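Local coordinates for uncharacterized protein (Aeropyrum pernix, PDB 3P1Z) that probably binds nucleic acid and takes part in tRNA-intron cleavage, working in an assembly of four protein chains, at residues L122-P127 / I151-G156; R105-Y110 / E118-S123; S146-I151 / Y160-A165; E48-A53 / L87-L92; A13-G18 / G59-G64. One frame throughout, in Å; residues are numbered along the deposited sequence.

Contact 1: residues L122-P127 / I151-G156; sequences LSEGYP and IVDRTG
Leu122 and Ser123 run parallel beside Ile151 and Val152, with Val152 N bonded to Leu122 O at 3.0 Å, and a weak bond from Glu124 N to Val152 O carries the pairing just past the strand ends. Beyond this point side chains take over the work of the backbone. Glu124 holds CG anti to its own N (chi1 173°) and stays extended, which carries its carboxylate across to Arg154. The two oxygens have separate tasks. OE2 of Glu124 receives Arg154 N at 2.9 Å from above the carboxylate plane, while Glu124 OE1 offers its syn lone pair to Arg154 NH1, also at 2.9 Å. This salt bridge is single-pronged, the carboxylate and guanidinium planes being turned 68° apart. One acid therefore holds both the backbone and the far end of the same arginine. Asp153 lies alongside Glu124; its OD2 accepts from Leu157 N and its OD1 bonds a polar side chain of another protein chain, which probably eases the proximity of the two acids. That same chain gives Glu124 OE1 a second basic partner and offers its backbone to Arg154 NH2. Two tight turns, type II from Ser123 and type I from Asp153, then lead the strands apart. Adjacent parallel strands joined through helix 130-142 are the mark of a beta-alpha-beta crossover, here with its strand-end loops built into a subunit interface.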
# COMPACT_ATOMS: atom_id res chain seq x y z
N LEU A 122 0.86 -18.30 2.68
CA LEU A 122 1.37 -17.23 3.53
C LEU A 122 0.24 -16.66 4.36
O LEU A 122 -0.91 -16.66 3.93
CB LEU A 122 1.98 -16.12 2.67
CG LEU A 122 3.02 -16.56 1.65
CD1 LEU A 122 3.23 -15.46 0.61
CD2 LEU A 122 4.31 -16.91 2.34
N SER A 123 0.57 -16.15 5.55
CA SER A 123 -0.42 -15.71 6.53
C SER A 123 -0.17 -14.30 7.08
O SER A 123 0.82 -14.05 7.76
CB SER A 123 -0.43 -16.69 7.72
OG SER A 123 -0.15 -18.02 7.31
N GLU A 124 -1.09 -13.38 6.81
CA GLU A 124 -1.01 -12.05 7.39
C GLU A 124 -0.41 -12.13 8.78
O GLU A 124 -0.81 -12.97 9.57
CB GLU A 124 -2.40 -11.43 7.47
CG GLU A 124 -2.46 -10.11 8.20
CD GLU A 124 -3.81 -9.44 8.04
OE1 GLU A 124 -4.09 -8.49 8.79
OE2 GLU A 124 -4.61 -9.85 7.18
N GLY A 125 0.57 -11.28 9.07
CA GLY A 125 1.23 -11.27 10.37
C GLY A 125 2.56 -11.99 10.37
O GLY A 125 3.38 -11.87 11.29
N TYR A 126 2.80 -12.75 9.31
CA TYR A 126 4.05 -13.48 9.17
C TYR A 126 4.84 -12.99 7.95
O TYR A 126 4.84 -13.63 6.89
CB TYR A 126 3.80 -14.99 9.16
CG TYR A 126 3.15 -15.48 10.44
CD1 TYR A 126 3.88 -16.24 11.35
CD2 TYR A 126 1.84 -15.17 10.74
CE1 TYR A 126 3.30 -16.70 12.53
CE2 TYR A 126 1.25 -15.62 11.92
CZ TYR A 126 1.99 -16.39 12.81
OH TYR A 126 1.42 -16.84 13.98
N PRO A 127 5.52 -11.84 8.12
CA PRO A 127 6.40 -11.19 7.15
C PRO A 127 7.33 -12.19 6.48
O PRO A 127 7.71 -13.18 7.10
CB PRO A 127 7.24 -10.25 8.01
CG PRO A 127 6.47 -10.03 9.24
CD PRO A 127 5.64 -11.25 9.47
N ILE A 151 -2.64 -16.26 -0.15
CA ILE A 151 -2.59 -15.46 1.06
C ILE A 151 -3.88 -15.57 1.83
O ILE A 151 -4.97 -15.33 1.31
CB ILE A 151 -2.28 -14.01 0.74
CG1 ILE A 151 -0.93 -13.94 0.04
CG2 ILE A 151 -2.29 -13.17 2.02
CD1 ILE A 151 -0.92 -13.12 -1.19
N VAL A 152 -3.75 -15.95 3.08
CA VAL A 152 -4.88 -16.06 3.96
C VAL A 152 -4.78 -14.90 4.90
O VAL A 152 -3.85 -14.82 5.68
CB VAL A 152 -4.82 -17.39 4.74
CG1 VAL A 152 -6.09 -17.59 5.58
CG2 VAL A 152 -4.60 -18.55 3.78
N ASP A 153 -5.73 -13.98 4.83
CA ASP A 153 -5.67 -12.85 5.75
C ASP A 153 -6.05 -13.23 7.18
O ASP A 153 -6.49 -14.36 7.48
CB ASP A 153 -6.52 -11.67 5.26
CG ASP A 153 -7.99 -11.76 5.69
OD1 ASP A 153 -8.65 -10.72 5.86
OD2 ASP A 153 -8.49 -12.88 5.86
N ARG A 154 -5.89 -12.26 8.07
CA ARG A 154 -6.02 -12.47 9.49
C ARG A 154 -7.38 -13.04 9.87
O ARG A 154 -7.54 -13.53 10.98
CB ARG A 154 -5.77 -11.17 10.25
CG ARG A 154 -6.92 -10.20 10.30
CD ARG A 154 -6.49 -8.95 11.06
NE ARG A 154 -7.39 -7.81 10.96
CZ ARG A 154 -7.45 -6.99 9.91
NH1 ARG A 154 -6.67 -7.19 8.86
NH2 ARG A 154 -8.29 -5.97 9.90
N THR A 155 -8.34 -12.99 8.95
CA THR A 155 -9.69 -13.40 9.28
C THR A 155 -10.02 -14.77 8.71
O THR A 155 -10.94 -15.44 9.16
CB THR A 155 -10.74 -12.37 8.84
OG1 THR A 155 -11.10 -12.57 7.47
CG2 THR A 155 -10.22 -10.95 9.03
N GLY A 156 -9.25 -15.19 7.71
CA GLY A 156 -9.45 -16.49 7.12
C GLY A 156 -9.69 -16.45 5.62
O GLY A 156 -9.76 -17.49 4.97

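Contact 2: residues R105-Y110 / E118-S123; sequences RGTLVY and EVLVLS
Leu108 and Val119 form the close-knit middle of an antiparallel pairing, a hydrogen-bonded pair in which each residue gives and receives: Val119 N reaches Leu108 O at 2.8 Å, almost straight (179°), and Leu108 N reaches Val119 O at 2.9 Å. On the face carrying these two residues the side chains pack in a row. Val119 sets CG2 beside its backbone N, from where this methyl meets the edge of the Tyr110 ring at CE2 (4.1 Å), while Leu108 CD1 approaches Val121 CG2 at 4.4 Å. Helix 83-95 lies against Leu108 and Val121. The other face is packed as well: Leu120 CD1 rests on Thr107 CG2 at 3.6 Å, and Trp136 of helix 130-142 touches both residues. Thr107 OG1 turns back to Arg104 O, and Glu118 is salt-bridged to Arg104. The contact loosens at its Arg105 end, where Gly106 O still accepts Val121 N at 2.9 Å, but this is the last rung: Arg105 is exposed and poorly ordered, with its side chain well clear of the opposite strand. A two-stranded ladder of this kind, closed by a short connection, is a classic beta hairpin, here within the mixed sheet of the catalytic-type C-terminal domain.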
# COMPACT_ATOMS: atom_id res chain seq x y z
N ARG A 105 9.02 -26.20 2.47
CA ARG A 105 8.25 -25.67 3.58
C ARG A 105 7.15 -24.74 3.07
O ARG A 105 7.40 -23.83 2.25
CB ARG A 105 9.16 -24.92 4.55
CG ARG A 105 8.44 -24.23 5.71
CD ARG A 105 8.59 -25.00 7.01
NE ARG A 105 8.12 -24.24 8.17
CZ ARG A 105 7.12 -24.62 8.97
NH1 ARG A 105 6.48 -25.75 8.75
NH2 ARG A 105 6.77 -23.85 10.00
N GLY A 106 5.92 -24.99 3.55
CA GLY A 106 4.78 -24.14 3.28
C GLY A 106 4.18 -24.25 1.89
O GLY A 106 3.52 -23.32 1.42
N THR A 107 4.39 -25.38 1.22
CA THR A 107 3.90 -25.52 -0.13
C THR A 107 3.03 -26.76 -0.37
O THR A 107 3.17 -27.79 0.30
CB THR A 107 5.04 -25.46 -1.16
OG1 THR A 107 5.83 -26.66 -1.07
CG2 THR A 107 5.92 -24.25 -0.90
N LEU A 108 2.13 -26.62 -1.33
CA LEU A 108 1.14 -27.61 -1.66
C LEU A 108 1.28 -27.83 -3.15
O LEU A 108 1.43 -26.87 -3.90
CB LEU A 108 -0.26 -27.05 -1.35
CG LEU A 108 -0.78 -26.99 0.10
CD1 LEU A 108 -2.21 -26.47 0.15
CD2 LEU A 108 -0.70 -28.37 0.75
N VAL A 109 1.24 -29.08 -3.59
CA VAL A 109 1.40 -29.33 -5.02
C VAL A 109 0.23 -30.07 -5.64
O VAL A 109 -0.23 -31.08 -5.08
CB VAL A 109 2.70 -30.09 -5.31
CG1 VAL A 109 2.95 -30.12 -6.80
CG2 VAL A 109 3.85 -29.43 -4.60
N TYR A 110 -0.24 -29.59 -6.79
CA TYR A 110 -1.43 -30.18 -7.43
C TYR A 110 -1.46 -30.06 -8.96
O TYR A 110 -1.12 -29.02 -9.53
CB TYR A 110 -2.71 -29.59 -6.83
CG TYR A 110 -3.24 -28.32 -7.48
CD1 TYR A 110 -3.99 -28.37 -8.64
CD2 TYR A 110 -3.01 -27.07 -6.90
CE1 TYR A 110 -4.48 -27.21 -9.23
CE2 TYR A 110 -3.50 -25.90 -7.49
CZ TYR A 110 -4.23 -25.98 -8.65
OH TYR A 110 -4.74 -24.84 -9.24
N GLU A 118 2.34 -25.22 -7.93
CA GLU A 118 2.96 -25.23 -6.62
C GLU A 118 2.47 -24.02 -5.84
O GLU A 118 2.74 -22.88 -6.23
CB GLU A 118 4.48 -25.20 -6.75
CG GLU A 118 5.22 -24.99 -5.45
CD GLU A 118 6.72 -25.11 -5.62
OE1 GLU A 118 7.46 -24.25 -5.07
OE2 GLU A 118 7.18 -26.05 -6.31
N VAL A 119 1.76 -24.25 -4.74
CA VAL A 119 1.17 -23.15 -4.00
C VAL A 119 1.89 -22.91 -2.69
O VAL A 119 2.04 -23.81 -1.87
CB VAL A 119 -0.34 -23.35 -3.72
CG1 VAL A 119 -0.94 -22.07 -3.10
CG2 VAL A 119 -1.10 -23.73 -4.99
N LEU A 120 2.33 -21.67 -2.49
CA LEU A 120 2.95 -21.29 -1.24
C LEU A 120 1.89 -20.63 -0.41
O LEU A 120 1.19 -19.74 -0.91
CB LEU A 120 4.11 -20.34 -1.49
CG LEU A 120 4.85 -19.81 -0.28
CD1 LEU A 120 5.65 -20.91 0.40
CD2 LEU A 120 5.78 -18.69 -0.70
N VAL A 121 1.75 -21.07 0.84
CA VAL A 121 0.75 -20.54 1.76
C VAL A 121 1.39 -19.51 2.68
O VAL A 121 2.35 -19.82 3.36
CB VAL A 121 0.11 -21.65 2.63
CG1 VAL A 121 -1.05 -21.10 3.46
CG2 VAL A 121 -0.37 -22.79 1.77
N LEU A 122 0.86 -18.30 2.68
CA LEU A 122 1.37 -17.23 3.53
C LEU A 122 0.24 -16.66 4.36
O LEU A 122 -0.91 -16.66 3.93
CB LEU A 122 1.98 -16.12 2.67
CG LEU A 122 3.02 -16.56 1.65
CD1 LEU A 122 3.23 -15.46 0.61
CD2 LEU A 122 4.31 -16.91 2.34
N SER A 123 0.57 -16.15 5.55
CA SER A 123 -0.42 -15.71 6.53
C SER A 123 -0.17 -14.30 7.08
O SER A 123 0.82 -14.05 7.76
CB SER A 123 -0.43 -16.69 7.72
OG SER A 123 -0.15 -18.02 7.31

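Contact 3: residues S146-I151 / Y160-A165; sequences SPIVAI and YYEARA
Pro147 O is approached by two groups of the opposite strand at once: Ala163 N donates to it at 2.8 Å, with the donor tilted 26° from the carbonyl plane, and Glu162 CA adds a longer C-H contact at 3.3 Å. Two strand positions on, Val149 and Tyr161 form a hydrogen-bonded antiparallel pair, exchanging one bond in each direction. Tyr161 also leads its side chain past this pair. Its CB packs on Val149 CG1 at 3.8 Å, and chi1 of -65°, with CG beside the backbone N, turns the ring so that its edge meets Ile151 CD1 at CD2 (4.1 Å). On the other face the Tyr160 ring meets Ala150 obliquely, its CE1 close to Ala150 CB. Ile148 shares that face, and its CD1 reaches Glu162 CB at 4.0 Å. The hydroxyl of Tyr160 is hydrogen-bonded to Asp91 of helix 83-95, which pins the far end of the ring while Ala150 packs against the ring. Tyr161, Glu162 and Arg164 also pair with a strand of another protein chain. The hairpin strand 158-166 thus has backbone partners along two edges, which implies that the sheet is continuous through the subunit interface and that Tyr161, whose ring meets an aromatic side chain of that neighbour, serves both.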
# COMPACT_ATOMS: atom_id res chain seq x y z
N SER A 146 3.97 -24.14 -11.91
CA SER A 146 3.56 -22.75 -12.03
C SER A 146 3.48 -22.17 -10.64
O SER A 146 2.75 -22.68 -9.80
CB SER A 146 2.20 -22.65 -12.70
OG SER A 146 2.14 -23.52 -13.81
N PRO A 147 4.21 -21.08 -10.39
CA PRO A 147 4.35 -20.54 -9.03
C PRO A 147 3.05 -19.91 -8.52
O PRO A 147 2.65 -18.84 -8.98
CB PRO A 147 5.44 -19.46 -9.19
CG PRO A 147 5.84 -19.48 -10.65
CD PRO A 147 4.74 -20.13 -11.39
N ILE A 148 2.39 -20.54 -7.56
CA ILE A 148 1.18 -19.95 -7.01
C ILE A 148 1.40 -19.45 -5.60
O ILE A 148 2.18 -20.03 -4.84
CB ILE A 148 -0.03 -20.90 -7.13
CG1 ILE A 148 -0.27 -21.26 -8.60
CG2 ILE A 148 -1.29 -20.27 -6.52
CD1 ILE A 148 -0.66 -20.09 -9.47
N VAL A 149 0.73 -18.35 -5.26
CA VAL A 149 0.79 -17.81 -3.91
C VAL A 149 -0.64 -17.68 -3.35
O VAL A 149 -1.53 -17.10 -3.97
CB VAL A 149 1.57 -16.47 -3.86
CG1 VAL A 149 0.62 -15.28 -3.80
CG2 VAL A 149 2.51 -16.44 -2.69
N ALA A 150 -0.85 -18.28 -2.19
CA ALA A 150 -2.15 -18.17 -1.53
C ALA A 150 -2.01 -17.42 -0.21
O ALA A 150 -1.32 -17.86 0.72
CB ALA A 150 -2.77 -19.55 -1.31
N ILE A 151 -2.64 -16.26 -0.15
CA ILE A 151 -2.59 -15.46 1.06
C ILE A 151 -3.88 -15.57 1.83
O ILE A 151 -4.97 -15.33 1.31
CB ILE A 151 -2.28 -14.01 0.74
CG1 ILE A 151 -0.93 -13.94 0.04
CG2 ILE A 151 -2.29 -13.17 2.02
CD1 ILE A 151 -0.92 -13.12 -1.19
N TYR A 160 -5.67 -15.94 -4.31
CA TYR A 160 -4.70 -16.69 -5.09
C TYR A 160 -4.06 -15.81 -6.16
O TYR A 160 -4.74 -15.06 -6.86
CB TYR A 160 -5.36 -17.90 -5.74
CG TYR A 160 -5.76 -18.99 -4.77
CD1 TYR A 160 -4.81 -19.85 -4.23
CD2 TYR A 160 -7.09 -19.17 -4.42
CE1 TYR A 160 -5.17 -20.86 -3.36
CE2 TYR A 160 -7.46 -20.18 -3.54
CZ TYR A 160 -6.50 -21.02 -3.01
OH TYR A 160 -6.87 -22.01 -2.14
N TYR A 161 -2.74 -15.90 -6.26
CA TYR A 161 -1.99 -15.15 -7.26
C TYR A 161 -0.85 -15.97 -7.82
O TYR A 161 -0.02 -16.51 -7.09
CB TYR A 161 -1.41 -13.87 -6.64
CG TYR A 161 -2.45 -12.88 -6.18
CD1 TYR A 161 -3.12 -12.07 -7.09
CD2 TYR A 161 -2.76 -12.74 -4.84
CE1 TYR A 161 -4.07 -11.16 -6.68
CE2 TYR A 161 -3.71 -11.83 -4.41
CZ TYR A 161 -4.37 -11.04 -5.34
OH TYR A 161 -5.32 -10.13 -4.91
N GLU A 162 -0.81 -16.09 -9.14
CA GLU A 162 0.38 -16.56 -9.82
C GLU A 162 1.48 -15.55 -9.53
O GLU A 162 1.25 -14.35 -9.61
CB GLU A 162 0.13 -16.62 -11.31
CG GLU A 162 1.16 -17.41 -12.07
CD GLU A 162 0.59 -18.02 -13.34
OE1 GLU A 162 1.36 -18.69 -14.05
OE2 GLU A 162 -0.62 -17.84 -13.61
N ALA A 163 2.66 -16.03 -9.21
CA ALA A 163 3.83 -15.17 -9.04
C ALA A 163 5.02 -15.68 -9.87
O ALA A 163 5.70 -16.61 -9.47
CB ALA A 163 4.20 -15.07 -7.56
N ARG A 164 5.25 -15.07 -11.03
CA ARG A 164 6.29 -15.54 -11.94
C ARG A 164 7.55 -14.69 -11.92
O ARG A 164 7.50 -13.50 -12.21
CB ARG A 164 5.75 -15.66 -13.37
CG ARG A 164 4.93 -16.93 -13.57
CD ARG A 164 4.36 -17.08 -14.96
NE ARG A 164 5.31 -16.69 -16.00
CZ ARG A 164 5.30 -15.50 -16.60
NH1 ARG A 164 4.39 -14.59 -16.26
NH2 ARG A 164 6.20 -15.23 -17.53
N ALA A 165 8.69 -15.30 -11.57
CA ALA A 165 9.94 -14.56 -11.59
C ALA A 165 10.50 -14.51 -13.00
O ALA A 165 10.42 -15.47 -13.76
CB ALA A 165 10.96 -15.16 -10.64

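Contact 4: residues E48-A53 / L87-L92; sequences EPLEAA and LVYFDL
Leu50 sets its CB over one face of the Tyr89 ring, 3.7 Å from the ring centroid and 18° off the normal, a CH-pi contact displaced toward the rim at CE1. Leu50 CD1 follows behind, 3.7 Å from Tyr89 CD1. At the phenol end the ring meets a carboxylate: Tyr89 OH donates a hydrogen bond to Glu51 OE1, which lies near the ring plane at its edge. The modelled separation is very short, and at this resolution its exact value carries little weight. The second aromatic residue works by its edge, Phe90 CZ touching Ala53 CB at 4.0 Å. Torsions bring the phenol and the acid together. Tyr89 swings CG anti to the backbone N (chi1 -173°), sending the ring out toward the helix 49-57, whereas Glu51, bent at chi2, folds its acid back to the hydroxyl. Replacing Tyr89 with an alanine would probably leave Glu51 OE1 without its phenol donor and open a gap beside Leu50. In the second shell, Arg93 forms a salt bridge with Glu51 OE2 and so helps fix the turn of the carboxylate, Tyr41 touches both Glu51 and Tyr89, and Trp69 meets the Phe90 ring at a steep angle. The two short helical segments approach to 9.9 Å between axes and are inclined at 70°. Helix 68-79 borders this junction through Ile76 beside Ala53, strand 100-101 reaches Leu50 through Val101, and another flank of helix 83-95 carries Val88 and Leu92 against Tyr160 of strand 158-166.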
# COMPACT_ATOMS: atom_id res chain seq x y z
N GLU A 48 -3.68 -39.54 4.61
CA GLU A 48 -2.81 -38.37 4.64
C GLU A 48 -3.47 -37.25 5.42
O GLU A 48 -4.55 -36.78 5.05
CB GLU A 48 -2.50 -37.91 3.22
CG GLU A 48 -1.96 -39.01 2.33
CD GLU A 48 -1.30 -38.45 1.09
OE1 GLU A 48 -1.31 -37.21 0.92
OE2 GLU A 48 -0.78 -39.26 0.28
N PRO A 49 -2.80 -36.79 6.49
CA PRO A 49 -3.24 -35.90 7.57
C PRO A 49 -4.13 -34.75 7.11
O PRO A 49 -5.09 -34.41 7.80
CB PRO A 49 -1.93 -35.35 8.12
CG PRO A 49 -0.95 -36.42 7.89
CD PRO A 49 -1.35 -37.06 6.59
N LEU A 50 -3.83 -34.14 5.97
CA LEU A 50 -4.66 -33.05 5.51
C LEU A 50 -5.93 -33.64 4.93
O LEU A 50 -7.03 -33.17 5.23
CB LEU A 50 -3.94 -32.16 4.50
CG LEU A 50 -2.68 -31.44 5.04
CD1 LEU A 50 -1.75 -31.08 3.91
CD2 LEU A 50 -3.01 -30.21 5.89
N GLU A 51 -5.80 -34.67 4.11
CA GLU A 51 -6.98 -35.31 3.56
C GLU A 51 -7.90 -35.75 4.70
O GLU A 51 -9.13 -35.79 4.57
CB GLU A 51 -6.61 -36.47 2.66
CG GLU A 51 -7.75 -36.87 1.74
CD GLU A 51 -8.31 -35.70 0.97
OE1 GLU A 51 -7.54 -34.76 0.67
OE2 GLU A 51 -9.51 -35.71 0.65
N ALA A 52 -7.29 -36.04 5.84
CA ALA A 52 -7.97 -36.58 7.01
C ALA A 52 -8.67 -35.48 7.78
O ALA A 52 -9.77 -35.67 8.31
CB ALA A 52 -6.96 -37.29 7.91
N ALA A 53 -8.02 -34.33 7.85
CA ALA A 53 -8.63 -33.15 8.42
C ALA A 53 -9.76 -32.71 7.49
O ALA A 53 -10.81 -32.26 7.96
CB ALA A 53 -7.61 -32.03 8.58
N LEU A 87 -6.66 -24.90 5.37
CA LEU A 87 -7.72 -24.12 4.77
C LEU A 87 -7.53 -24.05 3.26
O LEU A 87 -8.47 -24.34 2.51
CB LEU A 87 -7.81 -22.72 5.40
CG LEU A 87 -8.30 -22.69 6.86
CD1 LEU A 87 -8.22 -21.30 7.50
CD2 LEU A 87 -9.72 -23.25 6.93
N VAL A 88 -6.32 -23.69 2.81
CA VAL A 88 -6.03 -23.56 1.38
C VAL A 88 -6.20 -24.89 0.70
O VAL A 88 -6.50 -24.97 -0.49
CB VAL A 88 -4.58 -23.12 1.11
CG1 VAL A 88 -4.36 -22.99 -0.39
CG2 VAL A 88 -4.28 -21.82 1.82
N TYR A 89 -5.96 -25.94 1.49
CA TYR A 89 -6.13 -27.30 1.05
C TYR A 89 -7.61 -27.56 0.86
O TYR A 89 -8.04 -27.95 -0.23
CB TYR A 89 -5.59 -28.24 2.13
CG TYR A 89 -5.56 -29.68 1.74
CD1 TYR A 89 -4.36 -30.29 1.40
CD2 TYR A 89 -6.71 -30.45 1.73
CE1 TYR A 89 -4.31 -31.63 1.06
CE2 TYR A 89 -6.67 -31.79 1.38
CZ TYR A 89 -5.47 -32.37 1.05
OH TYR A 89 -5.39 -33.69 0.69
N PHE A 90 -8.39 -27.35 1.92
CA PHE A 90 -9.82 -27.59 1.85
C PHE A 90 -10.39 -26.89 0.63
O PHE A 90 -11.07 -27.50 -0.18
CB PHE A 90 -10.54 -27.08 3.09
CG PHE A 90 -10.15 -27.78 4.35
CD1 PHE A 90 -9.40 -28.94 4.32
CD2 PHE A 90 -10.57 -27.30 5.58
CE1 PHE A 90 -9.04 -29.58 5.49
CE2 PHE A 90 -10.23 -27.94 6.75
CZ PHE A 90 -9.46 -29.08 6.71
N ASP A 91 -10.12 -25.59 0.55
CA ASP A 91 -10.54 -24.76 -0.57
C ASP A 91 -10.20 -25.48 -1.85
O ASP A 91 -11.06 -25.67 -2.72
CB ASP A 91 -9.82 -23.41 -0.52
CG ASP A 91 -10.50 -22.34 -1.37
OD1 ASP A 91 -11.59 -21.85 -0.98
OD2 ASP A 91 -9.94 -21.97 -2.42
N LEU A 92 -8.95 -25.91 -1.97
CA LEU A 92 -8.49 -26.60 -3.17
C LEU A 92 -9.19 -27.95 -3.38
O LEU A 92 -9.52 -28.31 -4.51
CB LEU A 92 -6.97 -26.76 -3.16
CG LEU A 92 -6.14 -25.47 -3.37
CD1 LEU A 92 -4.65 -25.75 -3.18
CD2 LEU A 92 -6.42 -24.79 -4.73

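Contact 5: residues A13-G18 / G59-G64; sequences AAARLG and GMLCMG
Ala15 CB sits between two larger side chains of the facing loop, 3.7 Å from Leu61 CD1 and equally 3.7 Å from Met63 SD. Small residues make this closeness possible: Ala13 CB also reaches Leu61 CD1, at 4.1 Å. Met63 bends at both chi2 and chi3, curling its thioether along strand 14-18, past Ala15, until CE rests on Leu17 CB at 3.7 Å. Val22 of the neighbouring strand 21-26 touches Ala15, Leu17 and Met63, while Ala71 and Val75 of helix 68-79 pack on Met63. An alanine in place of Met63 would probably leave Ala15 and Leu17 without their shared thioether cover and open a gap toward helix 68-79. The contact belongs to the SEN2-like N-terminal domain, where the loop following helix 49-57 returns past the outermost strand 14-18 of an antiparallel sheet; Gly59, with positive phi, ends that helix in a Schellman motif. Backbone pairing is limited to a single bridge, Ala14 with Cys62. Cys62 N donates to Ala13 O at 3.0 Å in the carbonyl plane, and Ala15 N donates back to Cys62 O. Cys62 is also tied covalently, its SG forming a disulfide with Cys11. On the outer side Arg16 turns away from the loop, and its guanidinium forms a salt bridge with Glu25 of strand 21-26.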
# COMPACT_ATOMS: atom_id res chain seq x y z
N ALA A 13 -17.12 -43.45 6.92
CA ALA A 13 -15.92 -44.13 7.43
C ALA A 13 -15.47 -43.55 8.78
O ALA A 13 -15.75 -42.40 9.10
CB ALA A 13 -14.79 -44.07 6.43
N ALA A 14 -14.75 -44.35 9.56
CA ALA A 14 -14.37 -43.95 10.92
C ALA A 14 -12.89 -44.23 11.22
O ALA A 14 -12.38 -45.31 10.89
CB ALA A 14 -15.26 -44.64 11.95
N ALA A 15 -12.22 -43.27 11.84
CA ALA A 15 -10.76 -43.28 11.94
C ALA A 15 -10.23 -42.84 13.31
O ALA A 15 -10.81 -42.01 13.98
CB ALA A 15 -10.15 -42.42 10.84
N ARG A 16 -9.10 -43.42 13.70
CA ARG A 16 -8.47 -43.10 14.97
C ARG A 16 -7.22 -42.29 14.74
O ARG A 16 -6.58 -42.39 13.69
CB ARG A 16 -8.08 -44.37 15.71
CG ARG A 16 -6.79 -44.95 15.20
CD ARG A 16 -6.15 -45.88 16.21
NE ARG A 16 -5.07 -46.64 15.59
CZ ARG A 16 -5.24 -47.82 14.99
NH1 ARG A 16 -6.45 -48.37 14.94
NH2 ARG A 16 -4.20 -48.44 14.45
N LEU A 17 -6.84 -41.50 15.73
CA LEU A 17 -5.66 -40.67 15.59
C LEU A 17 -4.49 -41.31 16.31
O LEU A 17 -4.48 -41.38 17.53
CB LEU A 17 -5.91 -39.28 16.16
CG LEU A 17 -4.72 -38.35 15.94
CD1 LEU A 17 -4.46 -38.20 14.45
CD2 LEU A 17 -5.00 -37.00 16.58
N GLY A 18 -3.51 -41.79 15.55
CA GLY A 18 -2.29 -42.32 16.14
C GLY A 18 -1.23 -41.25 16.34
O GLY A 18 -1.40 -40.10 15.93
N GLY A 59 -17.72 -33.81 7.22
CA GLY A 59 -18.55 -34.63 8.07
C GLY A 59 -18.59 -36.09 7.63
O GLY A 59 -19.37 -36.88 8.17
N MET A 60 -17.75 -36.42 6.65
CA MET A 60 -17.69 -37.76 6.04
C MET A 60 -16.74 -38.73 6.75
O MET A 60 -16.76 -39.93 6.48
CB MET A 60 -17.26 -37.67 4.58
CG MET A 60 -17.96 -36.61 3.75
SD MET A 60 -19.72 -36.92 3.56
CE MET A 60 -20.38 -35.90 4.87
N LEU A 61 -15.90 -38.22 7.63
CA LEU A 61 -14.96 -39.08 8.32
C LEU A 61 -14.99 -38.83 9.82
O LEU A 61 -14.69 -37.74 10.30
CB LEU A 61 -13.54 -38.90 7.78
CG LEU A 61 -12.48 -39.67 8.59
CD1 LEU A 61 -12.48 -41.17 8.29
CD2 LEU A 61 -11.09 -39.08 8.39
N CYS A 62 -15.36 -39.85 10.57
CA CYS A 62 -15.41 -39.69 12.01
C CYS A 62 -14.06 -40.06 12.58
O CYS A 62 -13.36 -40.92 12.05
CB CYS A 62 -16.53 -40.55 12.61
SG CYS A 62 -18.10 -40.40 11.71
N MET A 63 -13.68 -39.37 13.65
CA MET A 63 -12.45 -39.68 14.36
C MET A 63 -12.83 -40.16 15.74
O MET A 63 -12.60 -39.47 16.73
CB MET A 63 -11.56 -38.44 14.48
CG MET A 63 -11.00 -37.92 13.16
SD MET A 63 -9.88 -39.11 12.37
CE MET A 63 -8.74 -39.44 13.71
N GLY A 64 -13.43 -41.36 15.79
CA GLY A 64 -13.94 -41.92 17.03
C GLY A 64 -15.39 -41.50 17.21
O GLY A 64 -16.23 -41.77 16.35

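How the contacts relate
From the N terminus, contact 5 closes the first long loop by bringing residues 59-64 back to strand 14-18. Contact 4 crosses it, opening at 48-53 inside that loop and closing at 87-92, and so joins the SEN2-like N-terminal part to the long helix of the catalytic-type part. Contacts 1, 2 and 3 all open after contact 4 has closed. Contact 2 closes a hairpin; contact 1 opens on the strand where contact 2 ends and closes a longer excursion through helix 130-142. Contact 3 crosses contact 1 and closes the last hairpin. Contacts 1, 2 and 3 thus stitch neighbouring strands of one sheet, and Val88 of helix 83-95 touches all three. Contact 5 stays about 17 Å from contact 2 at the nearest atoms.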